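Glycosyltransferase (Streptomyces viridochromogenes, PDB 2IUY) is involved in avilamycin A biosynthesis and probably transfers a sugar from a UDP-sugar donor with retention of configuration, as a family GT4 glycosyltransferase. Local coordinates at residues E201-I206 / V214-E219; L178-F183 / R189-A194. All coordinates share one frame; numbering follows the deposited sequence.

Contact 1: residues E201-I206 / V214-E219; sequences EYFDEI and VEPIGE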
ATOM      1  N   GLU A 201     -13.235   5.372 -20.898  1.00 13.67           N
ATOM      2  CA  GLU A 201     -14.106   4.293 -21.433  1.00 13.64           C
ATOM      3  C   GLU A 201     -14.471   3.297 -20.312  1.00 13.19           C
ATOM      4  O   GLU A 201     -15.629   2.847 -20.194  1.00 11.82           O
ATOM      5  CB  GLU A 201     -13.441   3.547 -22.607  1.00 14.03           C
ATOM      6  CG  GLU A 201     -13.103   4.411 -23.821  1.00 19.21           C
ATOM      7  CD  GLU A 201     -11.755   5.139 -23.717  1.00 26.35           C
ATOM      8  OE1 GLU A 201     -11.061   5.050 -22.661  1.00 27.20           O
ATOM      9  OE2 GLU A 201     -11.383   5.820 -24.710  1.00 29.00           O
ATOM     10  N   TYR A 202     -13.459   2.931 -19.508  1.00 13.28           N
ATOM     11  CA  TYR A 202     -13.700   2.088 -18.319  1.00 13.21           C
ATOM     12  C   TYR A 202     -14.696   2.744 -17.335  1.00 12.61           C
ATOM     13  O   TYR A 202     -15.697   2.131 -16.976  1.00 11.75           O
ATOM     14  CB  TYR A 202     -12.383   1.736 -17.597  1.00 12.96           C
ATOM     15  CG  TYR A 202     -12.556   0.710 -16.459  1.00 12.02           C
ATOM     16  CD1 TYR A 202     -13.146  -0.541 -16.695  1.00 10.22           C
ATOM     17  CD2 TYR A 202     -12.121   0.996 -15.172  1.00 11.55           C
ATOM     18  CE1 TYR A 202     -13.295  -1.502 -15.670  1.00  8.30           C
ATOM     19  CE2 TYR A 202     -12.270   0.057 -14.129  1.00 10.08           C
ATOM     20  CZ  TYR A 202     -12.866  -1.183 -14.394  1.00 11.40           C
ATOM     21  OH  TYR A 202     -13.014  -2.103 -13.378  1.00 10.73           O
ATOM     22  N   PHE A 203     -14.390   3.967 -16.891  1.00 12.92           N
ATOM     23  CA  PHE A 203     -15.286   4.755 -16.030  1.00 13.92           C
ATOM     24  C   PHE A 203     -16.697   4.803 -16.617  1.00 14.25           C
ATOM     25  O   PHE A 203     -17.662   4.559 -15.896  1.00 13.80           O
ATOM     26  CB  PHE A 203     -14.757   6.175 -15.864  1.00 14.69           C
ATOM     27  CG  PHE A 203     -15.625   7.069 -14.988  1.00 15.85           C
ATOM     28  CD1 PHE A 203     -15.446   7.113 -13.611  1.00 17.72           C
ATOM     29  CD2 PHE A 203     -16.586   7.897 -15.553  1.00 15.58           C
ATOM     30  CE1 PHE A 203     -16.231   7.963 -12.825  1.00 17.09           C
ATOM     31  CE2 PHE A 203     -17.372   8.747 -14.772  1.00 17.03           C
ATOM     32  CZ  PHE A 203     -17.182   8.787 -13.414  1.00 15.72           C
ATOM     33  N   ASP A 204     -16.801   5.079 -17.923  1.00 14.35           N
ATOM     34  CA  ASP A 204     -18.098   5.133 -18.618  1.00 15.32           C
ATOM     35  C   ASP A 204     -18.903   3.821 -18.607  1.00 14.35           C
ATOM     36  O   ASP A 204     -20.139   3.836 -18.515  1.00 13.71           O
ATOM     37  CB  ASP A 204     -17.952   5.699 -20.034  1.00 15.60           C
ATOM     38  CG  ASP A 204     -17.704   7.209 -20.032  1.00 19.54           C
ATOM     39  OD1 ASP A 204     -17.700   7.838 -18.937  1.00 24.28           O
ATOM     40  OD2 ASP A 204     -17.467   7.761 -21.122  1.00 21.70           O
ATOM     41  N   GLU A 205     -18.191   2.700 -18.689  1.00 13.46           N
ATOM     42  CA  GLU A 205     -18.809   1.376 -18.635  1.00 13.79           C
ATOM     43  C   GLU A 205     -19.418   1.081 -17.242  1.00 13.23           C
ATOM     44  O   GLU A 205     -20.526   0.485 -17.102  1.00 12.66           O
ATOM     45  CB  GLU A 205     -17.760   0.289 -18.987  1.00 13.00           C
ATOM     46  CG  GLU A 205     -18.333  -1.167 -19.044  1.00 12.79           C
ATOM     47  CD  GLU A 205     -17.229  -2.266 -19.073  1.00 17.39           C
ATOM     48  OE1 GLU A 205     -15.999  -1.949 -18.911  1.00 18.08           O
ATOM     49  OE2 GLU A 205     -17.607  -3.457 -19.265  1.00 22.86           O
ATOM     50  N   ILE A 206     -18.669   1.459 -16.210  1.00 12.54           N
ATOM     51  CA  ILE A 206     -19.137   1.327 -14.838  1.00 11.96           C
ATOM     52  C   ILE A 206     -20.396   2.194 -14.613  1.00 13.86           C
ATOM     53  O   ILE A 206     -21.341   1.776 -13.965  1.00 12.50           O
ATOM     54  CB  ILE A 206     -18.011   1.752 -13.840  1.00 12.35           C
ATOM     55  CG1 ILE A 206     -16.794   0.798 -13.940  1.00  8.79           C
ATOM     56  CG2 ILE A 206     -18.553   1.847 -12.397  1.00 10.80           C
ATOM     57  CD1 ILE A 206     -15.494   1.358 -13.334  1.00 10.34           C
ATOM     58  N   VAL A 214     -22.972   3.346  -8.091  1.00 14.27           N
ATOM     59  CA  VAL A 214     -21.711   3.993  -7.859  1.00 14.04           C
ATOM     60  C   VAL A 214     -21.850   5.488  -7.594  1.00 15.64           C
ATOM     61  O   VAL A 214     -22.711   6.166  -8.188  1.00 16.11           O
ATOM     62  CB  VAL A 214     -20.660   3.687  -8.968  1.00 14.12           C
ATOM     63  CG1 VAL A 214     -20.564   2.173  -9.161  1.00 12.40           C
ATOM     64  CG2 VAL A 214     -20.994   4.421 -10.302  1.00 14.54           C
ATOM     65  N   GLU A 215     -21.035   5.983  -6.651  1.00 15.24           N
ATOM     66  CA  GLU A 215     -20.859   7.413  -6.480  1.00 16.63           C
ATOM     67  C   GLU A 215     -19.377   7.706  -6.616  1.00 14.63           C
ATOM     68  O   GLU A 215     -18.621   7.541  -5.649  1.00 13.76           O
ATOM     69  CB  GLU A 215     -21.398   7.919  -5.127  1.00 16.15           C
ATOM     70  CG  GLU A 215     -22.799   7.398  -4.786  1.00 20.88           C
ATOM     71  CD  GLU A 215     -23.191   7.578  -3.307  1.00 21.69           C
ATOM     72  OE1 GLU A 215     -22.536   8.402  -2.596  1.00 27.48           O
ATOM     73  OE2 GLU A 215     -24.160   6.890  -2.873  1.00 27.80           O
ATOM     74  N   PRO A 216     -18.967   8.146  -7.817  1.00 14.15           N
ATOM     75  CA  PRO A 216     -17.560   8.457  -8.095  1.00 13.70           C
ATOM     76  C   PRO A 216     -17.234   9.842  -7.569  1.00 13.68           C
ATOM     77  O   PRO A 216     -17.900  10.811  -7.962  1.00 14.85           O
ATOM     78  CB  PRO A 216     -17.495   8.438  -9.630  1.00 13.26           C
ATOM     79  CG  PRO A 216     -18.889   8.005 -10.128  1.00 13.70           C
ATOM     80  CD  PRO A 216     -19.813   8.351  -9.021  1.00 13.84           C
ATOM     81  N   ILE A 217     -16.233   9.945  -6.706  1.00 11.83           N
ATOM     82  CA  ILE A 217     -15.914  11.218  -6.056  1.00 11.90           C
ATOM     83  C   ILE A 217     -14.543  11.744  -6.454  1.00 12.34           C
ATOM     84  O   ILE A 217     -14.179  12.864  -6.142  1.00 12.36           O
ATOM     85  CB  ILE A 217     -16.116  11.135  -4.515  1.00 10.45           C
ATOM     86  CG1 ILE A 217     -15.288  10.012  -3.886  1.00 10.68           C
ATOM     87  CG2 ILE A 217     -17.567  10.833  -4.186  1.00 10.88           C
ATOM     88  CD1 ILE A 217     -14.936  10.314  -2.442  1.00 13.60           C
ATOM     89  N   GLY A 218     -13.808  10.930  -7.204  1.00 13.46           N
ATOM     90  CA  GLY A 218     -12.492  11.295  -7.673  1.00 14.75           C
ATOM     91  C   GLY A 218     -11.450  11.104  -6.579  1.00 16.35           C
ATOM     92  O   GLY A 218     -11.740  10.531  -5.517  1.00 15.73           O
ATOM     93  N   GLU A 219     -10.236  11.589  -6.859  1.00 16.97           N
ATOM     94  CA  GLU A 219      -9.092  11.410  -5.971  1.00 18.67           C
ATOM     95  C   GLU A 219      -9.442  11.985  -4.600  1.00 17.84           C
ATOM     96  O   GLU A 219     -10.031  13.055  -4.500  1.00 17.06           O
ATOM     97  CB  GLU A 219      -7.850  12.089  -6.571  1.00 18.77           C
ATOM     98  CG  GLU A 219      -6.499  11.746  -5.901  1.00 21.28           C
ATOM     99  CD  GLU A 219      -5.328  12.448  -6.556  1.00 21.94           C
ATOM    100  OE1 GLU A 219      -5.364  12.729  -7.789  1.00 28.73           O
ATOM    101  OE2 GLU A 219      -4.353  12.704  -5.837  1.00 27.95           O
TER
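With CG anti to the backbone N (chi1 180°), Phe203 extends its ring from helix 200-210 to Pro216. For Ile206, one turn on, chi1 -64° sets CG1 beside the backbone N and turns the CG2 methyl to Val214. These are the two points where 201-206 and 214-219 touch. At the first, CB of Pro216 lies at the edge of the Phe203 ring, near its plane, 3.5 Å from Phe203 CE1. Pro216 CG is 3.8 Å from Phe203 CZ, and the CE1–CZ side of the ring faces the CB–CG bond of the proline. The two side chains cross at about a right angle. At the second, Ile206 CG2 sits 3.8 Å from Val214 CG1 and 4.1 Å from Val214 CG2, touching both branches. All of this is apolar packing. Ile206 and Val214 are buried, and both also pack on helix 177-187. Phe203 and Pro216 are partly exposed. Ile206 CD1 lies 3.6 Å above one face of the Tyr202 ring, offset toward its rim, and the Tyr202 hydroxyl is hydrogen-bonded to Leu178 N. The contact packs a helix on the strand that follows it, within the beta-alpha-beta unit 191-194, 200-210, 214-216 of a GT-B Rossmann-like domain.

Contact 2: residues L178-F183 / R189-A194; sequences LEAAAF and RRLVLA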
ATOM      1  N   LEU A 178     -15.069  -2.160 -11.472  1.00  8.85           N
ATOM      2  CA  LEU A 178     -16.306  -2.635 -12.098  1.00  8.51           C
ATOM      3  C   LEU A 178     -16.910  -3.775 -11.320  1.00  8.12           C
ATOM      4  O   LEU A 178     -18.101  -3.795 -11.010  1.00  7.61           O
ATOM      5  CB  LEU A 178     -16.049  -3.061 -13.557  1.00  8.66           C
ATOM      6  CG  LEU A 178     -17.305  -3.698 -14.218  1.00 10.50           C
ATOM      7  CD1 LEU A 178     -18.310  -2.585 -14.553  1.00 13.54           C
ATOM      8  CD2 LEU A 178     -16.936  -4.425 -15.453  1.00 11.40           C
ATOM      9  N   GLU A 179     -16.071  -4.725 -10.972  1.00  8.53           N
ATOM     10  CA  GLU A 179     -16.486  -5.849 -10.121  1.00  9.18           C
ATOM     11  C   GLU A 179     -16.936  -5.452  -8.719  1.00  9.04           C
ATOM     12  O   GLU A 179     -17.823  -6.068  -8.156  1.00 11.55           O
ATOM     13  CB  GLU A 179     -15.356  -6.879 -10.067  1.00  8.79           C
ATOM     14  CG  GLU A 179     -15.113  -7.583 -11.432  1.00  8.39           C
ATOM     15  CD  GLU A 179     -14.260  -6.781 -12.427  1.00 13.41           C
ATOM     16  OE1 GLU A 179     -13.682  -5.705 -12.093  1.00 14.56           O
ATOM     17  OE2 GLU A 179     -14.153  -7.232 -13.583  1.00 15.64           O
ATOM     18  N   ALA A 180     -16.312  -4.445  -8.146  1.00  9.20           N
ATOM     19  CA  ALA A 180     -16.756  -3.860  -6.892  1.00  8.89           C
ATOM     20  C   ALA A 180     -18.146  -3.207  -7.068  1.00  9.24           C
ATOM     21  O   ALA A 180     -19.024  -3.297  -6.173  1.00  8.94           O
ATOM     22  CB  ALA A 180     -15.737  -2.843  -6.422  1.00  7.76           C
ATOM     23  N   ALA A 181     -18.368  -2.545  -8.205  1.00  8.94           N
ATOM     24  CA  ALA A 181     -19.728  -1.988  -8.474  1.00 10.23           C
ATOM     25  C   ALA A 181     -20.749  -3.137  -8.502  1.00 10.74           C
ATOM     26  O   ALA A 181     -21.800  -3.060  -7.833  1.00 11.66           O
ATOM     27  CB  ALA A 181     -19.762  -1.166  -9.788  1.00  8.44           C
ATOM     28  N   ALA A 182     -20.407  -4.226  -9.201  1.00 10.13           N
ATOM     29  CA  ALA A 182     -21.262  -5.412  -9.283  1.00 10.03           C
ATOM     30  C   ALA A 182     -21.537  -6.002  -7.890  1.00 11.05           C
ATOM     31  O   ALA A 182     -22.634  -6.431  -7.586  1.00 10.63           O
ATOM     32  CB  ALA A 182     -20.614  -6.496 -10.183  1.00  8.25           C
ATOM     33  N   PHE A 183     -20.525  -6.070  -7.049  1.00 12.35           N
ATOM     34  CA  PHE A 183     -20.742  -6.690  -5.743  1.00 13.55           C
ATOM     35  C   PHE A 183     -21.669  -5.807  -4.868  1.00 14.15           C
ATOM     36  O   PHE A 183     -22.605  -6.301  -4.211  1.00 14.71           O
ATOM     37  CB  PHE A 183     -19.390  -7.053  -5.077  1.00 13.16           C
ATOM     38  CG  PHE A 183     -19.544  -7.707  -3.720  1.00 14.31           C
ATOM     39  CD1 PHE A 183     -19.537  -9.092  -3.600  1.00 10.98           C
ATOM     40  CD2 PHE A 183     -19.678  -6.934  -2.575  1.00 11.94           C
ATOM     41  CE1 PHE A 183     -19.711  -9.702  -2.386  1.00 11.56           C
ATOM     42  CE2 PHE A 183     -19.857  -7.553  -1.326  1.00 13.93           C
ATOM     43  CZ  PHE A 183     -19.854  -8.946  -1.235  1.00 11.26           C
ATOM     44  N   ARG A 189     -26.350  -2.066  -2.181  1.00 17.28           N
ATOM     45  CA  ARG A 189     -25.648  -0.957  -1.549  1.00 16.50           C
ATOM     46  C   ARG A 189     -25.076   0.064  -2.490  1.00 16.34           C
ATOM     47  O   ARG A 189     -24.872  -0.194  -3.674  1.00 16.12           O
ATOM     48  CB  ARG A 189     -24.568  -1.441  -0.597  1.00 17.71           C
ATOM     49  CG  ARG A 189     -25.059  -2.382   0.434  1.00 18.41           C
ATOM     50  CD  ARG A 189     -24.624  -1.956   1.770  1.00 20.41           C
ATOM     51  NE  ARG A 189     -25.237  -2.813   2.778  1.00 23.06           N
ATOM     52  CZ  ARG A 189     -25.416  -2.461   4.041  1.00 22.63           C
ATOM     53  NH1 ARG A 189     -25.022  -1.259   4.447  1.00 22.21           N
ATOM     54  NH2 ARG A 189     -25.993  -3.308   4.889  1.00 20.77           N
ATOM     55  N   ARG A 190     -24.816   1.243  -1.931  1.00 15.64           N
ATOM     56  CA  ARG A 190     -24.032   2.256  -2.607  1.00 15.82           C
ATOM     57  C   ARG A 190     -22.530   1.905  -2.530  1.00 14.36           C
ATOM     58  O   ARG A 190     -22.079   1.254  -1.602  1.00 14.41           O
ATOM     59  CB  ARG A 190     -24.354   3.631  -2.019  1.00 16.80           C
ATOM     60  CG  ARG A 190     -25.848   3.950  -2.111  1.00 22.03           C
ATOM     61  CD  ARG A 190     -26.364   3.888  -3.594  1.00 30.81           C
ATOM     62  NE  ARG A 190     -27.809   3.624  -3.643  1.00 37.80           N
ATOM     63  CZ  ARG A 190     -28.381   2.457  -3.976  1.00 41.07           C
ATOM     64  NH1 ARG A 190     -27.649   1.410  -4.336  1.00 41.09           N
ATOM     65  NH2 ARG A 190     -29.710   2.341  -3.964  1.00 41.21           N
ATOM     66  N   LEU A 191     -21.810   2.266  -3.579  1.00 13.80           N
ATOM     67  CA  LEU A 191     -20.385   2.163  -3.664  1.00 11.77           C
ATOM     68  C   LEU A 191     -19.819   3.554  -3.975  1.00 11.46           C
ATOM     69  O   LEU A 191     -20.004   4.094  -5.081  1.00  9.60           O
ATOM     70  CB  LEU A 191     -19.974   1.177  -4.756  1.00 11.67           C
ATOM     71  CG  LEU A 191     -18.454   1.047  -4.966  1.00 11.75           C
ATOM     72  CD1 LEU A 191     -17.825   0.271  -3.830  1.00  8.15           C
ATOM     73  CD2 LEU A 191     -18.165   0.379  -6.316  1.00 10.33           C
ATOM     74  N   VAL A 192     -19.116   4.107  -2.983  1.00 10.19           N
ATOM     75  CA  VAL A 192     -18.242   5.244  -3.205  1.00 10.32           C
ATOM     76  C   VAL A 192     -16.956   4.812  -3.923  1.00 10.56           C
ATOM     77  O   VAL A 192     -16.252   3.890  -3.485  1.00 10.12           O
ATOM     78  CB  VAL A 192     -17.948   5.959  -1.873  1.00 10.92           C
ATOM     79  CG1 VAL A 192     -16.978   7.091  -2.070  1.00 10.40           C
ATOM     80  CG2 VAL A 192     -19.249   6.485  -1.306  1.00 11.08           C
ATOM     81  N   LEU A 193     -16.715   5.435  -5.070  1.00 11.37           N
ATOM     82  CA  LEU A 193     -15.521   5.221  -5.839  1.00 12.59           C
ATOM     83  C   LEU A 193     -14.591   6.378  -5.576  1.00 13.14           C
ATOM     84  O   LEU A 193     -14.718   7.454  -6.203  1.00 12.48           O
ATOM     85  CB  LEU A 193     -15.820   5.159  -7.332  1.00 13.59           C
ATOM     86  CG  LEU A 193     -16.315   3.896  -7.999  1.00 14.28           C
ATOM     87  CD1 LEU A 193     -16.595   4.282  -9.446  1.00 15.03           C
ATOM     88  CD2 LEU A 193     -15.226   2.890  -7.988  1.00 15.14           C
ATOM     89  N   ALA A 194     -13.681   6.151  -4.628  1.00 12.85           N
ATOM     90  CA  ALA A 194     -12.730   7.151  -4.188  1.00 14.25           C
ATOM     91  C   ALA A 194     -11.294   6.899  -4.706  1.00 15.54           C
ATOM     92  O   ALA A 194     -10.510   6.144  -4.115  1.00 18.13           O
ATOM     93  CB  ALA A 194     -12.738   7.246  -2.682  1.00 13.50           C
TER
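Leu191 packs against Ala180 and Ala181 through a single methyl, CD2. Its chi1 of 177° carries CG away from the backbone N, and chi2 is 74°. This conformation lifts CD2 from the strand onto the backbone of helix 177-187. The closest approach is to main chain: CD2 lies 3.5 Å from Ala181 N and 3.6 Å from Ala181 CA. It is also 3.7 Å from Ala180 C, so it rests over the link between the two alanines. Their methyls are slightly farther off, with Ala180 CB at 4.0 Å and Ala181 CB at 4.1 Å from Leu191 CD2. The CB of Ala180 points toward the strand. These short side chains let the helix come close, with 6.4 Å between Ala181 CA and Leu191 CA. Here the helix of the beta-alpha-beta unit 165-168, 177-187, 191-194 lies on its own parallel sheet, in the Rossmann-like domain of a GT-B fold. Leu191 and Ala180 both touch Phe167 of strand 165-168, and Leu191 and Ala181 both touch Val214 of strand 214-216. All three residues of the contact are buried. The side chain of Ala180 is about 8 Å from that of Lys175, a residue that binds UDP.

Overall arrangement
From the N terminus, the chain first builds the other parallel sheet, then enters the second with strand 165-168. Helix 177-187 follows, and contact 2 closes the short loop from it to strand 191-194. The chain then runs into helix 200-210, and contact 1 closes the next return, to edge strand 214-216. The two loops are in series, neither nested nor crossed, with centres about 9 Å apart. Strands 191-194 and 214-216 are parallel neighbours, joined by a probable hydrogen bond from Glu215 N to Leu191 O. The two helices also touch, with Tyr210 packing on Ala181 and Ala182. Together the contacts bind two successive beta-alpha-beta units on one flank of the sheet.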